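Local coordinates for nuclease-like protein (PDB 6GRB) that probably acts as a structure-selective DNA endonuclease that resolves four-way Holliday junctions and cuts 5'-flaps, using metal ions, at residues A376-E388 / P435-L448. Numbering follows the deposited sequence.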
loop_
_atom_site.group_PDB
_atom_site.type_symbol
_atom_site.label_atom_id
_atom_site.label_comp_id
_atom_site.label_asym_id
_atom_site.label_seq_id
_atom_site.Cartn_x
_atom_site.Cartn_y
_atom_site.Cartn_z
ATOM N N ALA A 376 -3.012 19.083 -4.511
ATOM C CA ALA A 376 -3.167 20.367 -3.824
ATOM C C ALA A 376 -3.223 20.223 -2.301
ATOM O O ALA A 376 -4.013 20.886 -1.633
ATOM C CB ALA A 376 -4.385 21.122 -4.341
ATOM N N THR A 377 -2.390 19.357 -1.735
ATOM C CA THR A 377 -2.158 19.418 -0.297
ATOM C C THR A 377 -1.297 20.634 0.023
ATOM O O THR A 377 -0.239 20.825 -0.599
ATOM C CB THR A 377 -1.460 18.179 0.220
ATOM O OG1 THR A 377 -2.143 17.014 -0.245
ATOM C CG2 THR A 377 -1.473 18.184 1.741
ATOM N N PRO A 378 -1.709 21.486 0.962
ATOM C CA PRO A 378 -0.884 22.652 1.312
ATOM C C PRO A 378 0.459 22.221 1.883
ATOM O O PRO A 378 0.528 21.400 2.793
ATOM C CB PRO A 378 -1.734 23.387 2.354
ATOM C CG PRO A 378 -3.130 22.974 2.038
ATOM C CD PRO A 378 -3.056 21.559 1.552
ATOM N N GLU A 379 1.533 22.781 1.338
ATOM C CA GLU A 379 2.873 22.491 1.818
ATOM C C GLU A 379 3.561 23.792 2.174
ATOM O O GLU A 379 3.277 24.843 1.593
ATOM C CB GLU A 379 3.697 21.729 0.783
ATOM C CG GLU A 379 3.232 20.295 0.559
ATOM C CD GLU A 379 4.034 19.599 -0.525
ATOM O OE1 GLU A 379 4.645 18.551 -0.232
ATOM O OE2 GLU A 379 4.065 20.117 -1.663
ATOM N N LEU A 380 4.454 23.717 3.149
ATOM C CA LEU A 380 5.259 24.856 3.553
ATOM C C LEU A 380 6.724 24.565 3.250
ATOM O O LEU A 380 7.198 23.435 3.447
ATOM C CB LEU A 380 5.055 25.171 5.042
ATOM C CG LEU A 380 3.670 25.712 5.462
ATOM C CD1 LEU A 380 3.617 26.036 6.945
ATOM C CD2 LEU A 380 3.315 26.935 4.642
ATOM N N ARG A 381 7.425 25.575 2.745
ATOM C CA ARG A 381 8.837 25.455 2.386
ATOM C C ARG A 381 9.674 25.634 3.645
ATOM O O ARG A 381 9.754 26.737 4.190
ATOM C CB ARG A 381 9.208 26.505 1.338
ATOM C CG ARG A 381 10.609 26.395 0.812
ATOM C CD ARG A 381 10.770 25.154 -0.036
ATOM N NE ARG A 381 11.959 25.241 -0.878
ATOM C CZ ARG A 381 12.398 24.265 -1.673
ATOM N NH1 ARG A 381 11.738 23.110 -1.734
ATOM N NH2 ARG A 381 13.504 24.439 -2.398
ATOM N N VAL A 382 10.238 24.545 4.150
ATOM C CA VAL A 382 10.989 24.623 5.397
ATOM C C VAL A 382 12.489 24.401 5.294
ATOM O O VAL A 382 12.968 23.575 4.517
ATOM C CB VAL A 382 10.424 23.643 6.445
ATOM C CG1 VAL A 382 11.291 23.645 7.695
ATOM C CG2 VAL A 382 8.985 24.000 6.784
ATOM N N SER A 383 13.220 25.120 6.138
ATOM C CA SER A 383 14.671 25.057 6.221
ATOM C C SER A 383 15.067 24.235 7.416
ATOM O O SER A 383 14.358 24.194 8.386
ATOM C CB SER A 383 15.294 26.446 6.338
ATOM O OG SER A 383 14.924 27.100 7.525
ATOM N N PHE A 384 16.240 23.632 7.344
ATOM C CA PHE A 384 16.763 22.719 8.355
ATOM C C PHE A 384 18.229 22.437 8.030
ATOM O O PHE A 384 18.694 22.685 6.911
ATOM C CB PHE A 384 15.958 21.411 8.407
ATOM C CG PHE A 384 15.917 20.667 7.096
ATOM C CD1 PHE A 384 14.964 20.969 6.140
ATOM C CD2 PHE A 384 16.833 19.665 6.819
ATOM C CE1 PHE A 384 14.926 20.289 4.932
ATOM C CE2 PHE A 384 16.795 18.983 5.612
ATOM C CZ PHE A 384 15.834 19.302 4.670
ATOM N N ILE A 385 18.953 21.910 9.016
ATOM C CA ILE A 385 20.364 21.582 8.852
ATOM C C ILE A 385 20.471 20.056 8.739
ATOM O O ILE A 385 20.319 19.365 9.757
ATOM C CB ILE A 385 21.224 22.116 10.007
ATOM C CG1 ILE A 385 20.958 23.612 10.254
ATOM C CG2 ILE A 385 22.716 21.863 9.719
ATOM C CD1 ILE A 385 21.668 24.555 9.291
ATOM N N PRO A 386 20.721 19.511 7.543
ATOM C CA PRO A 386 20.695 18.038 7.389
ATOM C C PRO A 386 21.555 17.275 8.389
ATOM O O PRO A 386 21.059 16.346 9.035
ATOM C CB PRO A 386 21.173 17.850 5.943
ATOM C CG PRO A 386 20.714 19.075 5.240
ATOM C CD PRO A 386 20.847 20.203 6.246
ATOM N N ALA A 387 22.829 17.646 8.543
ATOM C CA ALA A 387 23.706 16.946 9.482
ATOM C C ALA A 387 23.280 17.162 10.930
ATOM O O ALA A 387 23.458 16.270 11.767
ATOM C CB ALA A 387 25.158 17.392 9.285
ATOM N N GLU A 388 22.720 18.329 11.248
ATOM C CA GLU A 388 22.200 18.550 12.593
ATOM C C GLU A 388 20.988 17.665 12.861
ATOM O O GLU A 388 20.852 17.096 13.950
ATOM C CB GLU A 388 21.869 20.038 12.780
ATOM C CG GLU A 388 21.131 20.412 14.061
ATOM C CD GLU A 388 21.043 21.933 14.270
ATOM O OE1 GLU A 388 22.073 22.624 14.100
ATOM O OE2 GLU A 388 19.949 22.440 14.604
ATOM N N PRO A 435 26.367 19.246 4.349
ATOM C CA PRO A 435 25.343 18.882 5.347
ATOM C C PRO A 435 25.170 19.885 6.490
ATOM O O PRO A 435 24.247 19.747 7.298
ATOM C CB PRO A 435 25.837 17.524 5.874
ATOM C CG PRO A 435 27.285 17.381 5.378
ATOM C CD PRO A 435 27.329 18.152 4.102
ATOM N N TRP A 436 26.034 20.895 6.586
ATOM C CA TRP A 436 25.911 21.869 7.670
ATOM C C TRP A 436 25.224 23.167 7.258
ATOM O O TRP A 436 24.695 23.870 8.126
ATOM C CB TRP A 436 27.288 22.157 8.273
ATOM C CG TRP A 436 27.822 20.932 8.939
ATOM C CD1 TRP A 436 28.772 20.079 8.451
ATOM C CD2 TRP A 436 27.391 20.382 10.193
ATOM N NE1 TRP A 436 28.977 19.042 9.339
ATOM C CE2 TRP A 436 28.141 19.207 10.415
ATOM C CE3 TRP A 436 26.446 20.772 11.156
ATOM C CZ2 TRP A 436 27.984 18.424 11.562
ATOM C CZ3 TRP A 436 26.285 19.981 12.298
ATOM C CH2 TRP A 436 27.052 18.824 12.486
ATOM N N GLN A 437 25.108 23.427 5.972
ATOM C CA GLN A 437 24.382 24.594 5.512
ATOM C C GLN A 437 22.895 24.259 5.527
ATOM O O GLN A 437 22.518 23.108 5.605
ATOM C CB GLN A 437 24.776 24.951 4.084
ATOM C CG GLN A 437 26.028 25.796 3.952
ATOM C CD GLN A 437 26.368 26.568 5.211
ATOM O OE1 GLN A 437 25.662 27.498 5.592
ATOM N NE2 GLN A 437 27.462 26.197 5.851
ATOM N N PRO A 438 22.038 25.272 5.466
ATOM C CA PRO A 438 20.587 25.014 5.434
ATOM C C PRO A 438 20.132 24.356 4.135
ATOM O O PRO A 438 20.491 24.796 3.039
ATOM C CB PRO A 438 19.986 26.417 5.589
ATOM C CG PRO A 438 21.036 27.170 6.341
ATOM C CD PRO A 438 22.335 26.673 5.809
ATOM N N ASP A 439 19.323 23.305 4.269
ATOM C CA ASP A 439 18.617 22.659 3.168
ATOM C C ASP A 439 17.141 23.058 3.226
ATOM O O ASP A 439 16.648 23.516 4.259
ATOM C CB ASP A 439 18.760 21.130 3.248
ATOM C CG ASP A 439 18.698 20.438 1.882
ATOM O OD1 ASP A 439 18.069 20.950 0.929
ATOM O OD2 ASP A 439 19.295 19.348 1.768
ATOM N N LEU A 440 16.431 22.874 2.113
ATOM C CA LEU A 440 15.019 23.218 2.020
ATOM C C LEU A 440 14.223 21.997 1.596
ATOM O O LEU A 440 14.668 21.229 0.742
ATOM C CB LEU A 440 14.770 24.358 1.016
ATOM C CG LEU A 440 15.399 25.736 1.232
ATOM C CD1 LEU A 440 14.861 26.700 0.210
ATOM C CD2 LEU A 440 15.140 26.270 2.628
ATOM N N ALA A 441 13.041 21.830 2.179
ATOM C CA ALA A 441 12.120 20.769 1.801
ATOM C C ALA A 441 10.688 21.283 1.851
ATOM O O ALA A 441 10.367 22.192 2.622
ATOM C CB ALA A 441 12.254 19.562 2.728
ATOM N N TRP A 442 9.827 20.690 1.030
ATOM C CA TRP A 442 8.390 20.925 1.109
ATOM C C TRP A 442 7.765 19.893 2.043
ATOM O O TRP A 442 7.852 18.681 1.792
ATOM C CB TRP A 442 7.728 20.855 -0.268
ATOM C CG TRP A 442 8.038 21.994 -1.192
ATOM C CD1 TRP A 442 8.844 21.955 -2.286
ATOM C CD2 TRP A 442 7.513 23.328 -1.130
ATOM N NE1 TRP A 442 8.874 23.181 -2.900
ATOM C CE2 TRP A 442 8.061 24.042 -2.213
ATOM C CE3 TRP A 442 6.635 23.986 -0.265
ATOM C CZ2 TRP A 442 7.759 25.382 -2.454
ATOM C CZ3 TRP A 442 6.326 25.306 -0.503
ATOM C CH2 TRP A 442 6.893 25.997 -1.585
ATOM N N VAL A 443 7.126 20.368 3.109
ATOM C CA VAL A 443 6.488 19.481 4.084
ATOM C C VAL A 443 5.018 19.868 4.202
ATOM O O VAL A 443 4.699 21.072 4.212
ATOM C CB VAL A 443 7.213 19.532 5.440
ATOM C CG1 VAL A 443 6.540 18.617 6.444
ATOM C CG2 VAL A 443 8.674 19.142 5.258
ATOM N N PRO A 444 4.099 18.896 4.247
ATOM C CA PRO A 444 2.659 19.229 4.348
ATOM C C PRO A 444 2.347 20.078 5.571
ATOM O O PRO A 444 2.783 19.779 6.682
ATOM C CB PRO A 444 1.984 17.854 4.423
ATOM C CG PRO A 444 2.924 16.955 3.643
ATOM C CD PRO A 444 4.318 17.473 3.918
ATOM N N GLU A 445 1.569 21.142 5.347
ATOM C CA GLU A 445 1.296 22.139 6.385
ATOM C C GLU A 445 0.705 21.509 7.649
ATOM O O GLU A 445 1.013 21.947 8.765
ATOM C CB GLU A 445 0.355 23.227 5.840
ATOM C CG GLU A 445 0.056 24.339 6.812
ATOM C CD GLU A 445 -0.976 25.329 6.276
ATOM O OE1 GLU A 445 -1.790 24.922 5.421
ATOM O OE2 GLU A 445 -0.988 26.515 6.703
ATOM N N THR A 446 -0.147 20.491 7.514
ATOM C CA THR A 446 -0.736 19.997 8.748
ATOM C C THR A 446 0.250 19.155 9.546
ATOM O O THR A 446 0.137 19.076 10.776
ATOM C CB THR A 446 -2.041 19.228 8.489
ATOM O OG1 THR A 446 -1.805 18.119 7.624
ATOM C CG2 THR A 446 -3.094 20.122 7.899
ATOM N N ILE A 447 1.249 18.557 8.894
ATOM C CA ILE A 447 2.298 17.912 9.681
ATOM C C ILE A 447 3.100 18.960 10.454
ATOM O O ILE A 447 3.526 18.722 11.588
ATOM C CB ILE A 447 3.189 17.022 8.784
ATOM C CG1 ILE A 447 2.445 15.748 8.408
ATOM C CG2 ILE A 447 4.497 16.661 9.483
ATOM C CD1 ILE A 447 3.298 14.720 7.744
ATOM N N LEU A 448 3.261 20.151 9.894
ATOM C CA LEU A 448 4.025 21.191 10.576
ATOM C C LEU A 448 3.232 21.857 11.700
ATOM O O LEU A 448 3.826 22.355 12.664
ATOM C CB LEU A 448 4.495 22.241 9.566
ATOM C CG LEU A 448 5.436 21.844 8.429
ATOM C CD1 LEU A 448 5.841 23.091 7.668
ATOM C CD2 LEU A 448 6.650 21.116 8.945
#
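Leu-380, Val-382 and Phe-384 pair with Val-443, Ala-441 and Asp-439 as the hydrogen-bonded pairs of two antiparallel strands, 377-384 and 439-444, so six backbone bonds set the register. With strand 364-371 on the far edge of 377-384, they form a three-stranded sheet followed by a C-terminal helix, consistent with the chromodomain known in GEN1. The tight side carries these same residues. Leu-448, from the helix that follows the second strand, puts its CD1 3.4 Å from Leu-380 CB and 3.4 Å from Val-382 CG2. Further along, Phe-384 meets Ala-441 edge-on, its CE1 3.5 Å from Ala-441 CB, while Asp-439 CB lies over the ring face and its OD1 accepts a hydrogen bond from Leu-440 N.

The other side, with Arg-381, Ser-383, Leu-440 and Trp-442, is more open to solvent, though Arg-381 and Trp-442 pack closely. Arg-381 has CG anti to the backbone N (chi1 -175°) and bends at chi2 (69°), which lays its chain across the indole: CD sits over the face, 3.6 Å from Trp-442 CE2, and CB makes a CH-pi contact with the six-membered ring. The guanidinium, inclined 41° to the ring, adds an off-centre cation-pi contact; Arg-369 makes a second. Arg-381 NH1 is 3.1 Å from Trp-442 NE1, but both are donors and no bond joins them. A leucine in place of Trp-442 would probably cost both arginines their aromatic partner and free the Arg-381 chain to swing.

Glu-445 N donates a hydrogen bond to Pro-378 O (2.8 Å), and Ala-387 N to Pro-435 O (2.8 Å). The loose part is the exposed 436-438 turn, where Ala-387 CB sits centrally over the Trp-436 ring. Backbone bonds thus fix the pairing, largely apolar contacts close one face, and CH-pi contacts with a modest cation-pi attraction probably hold Arg-381 on the indole.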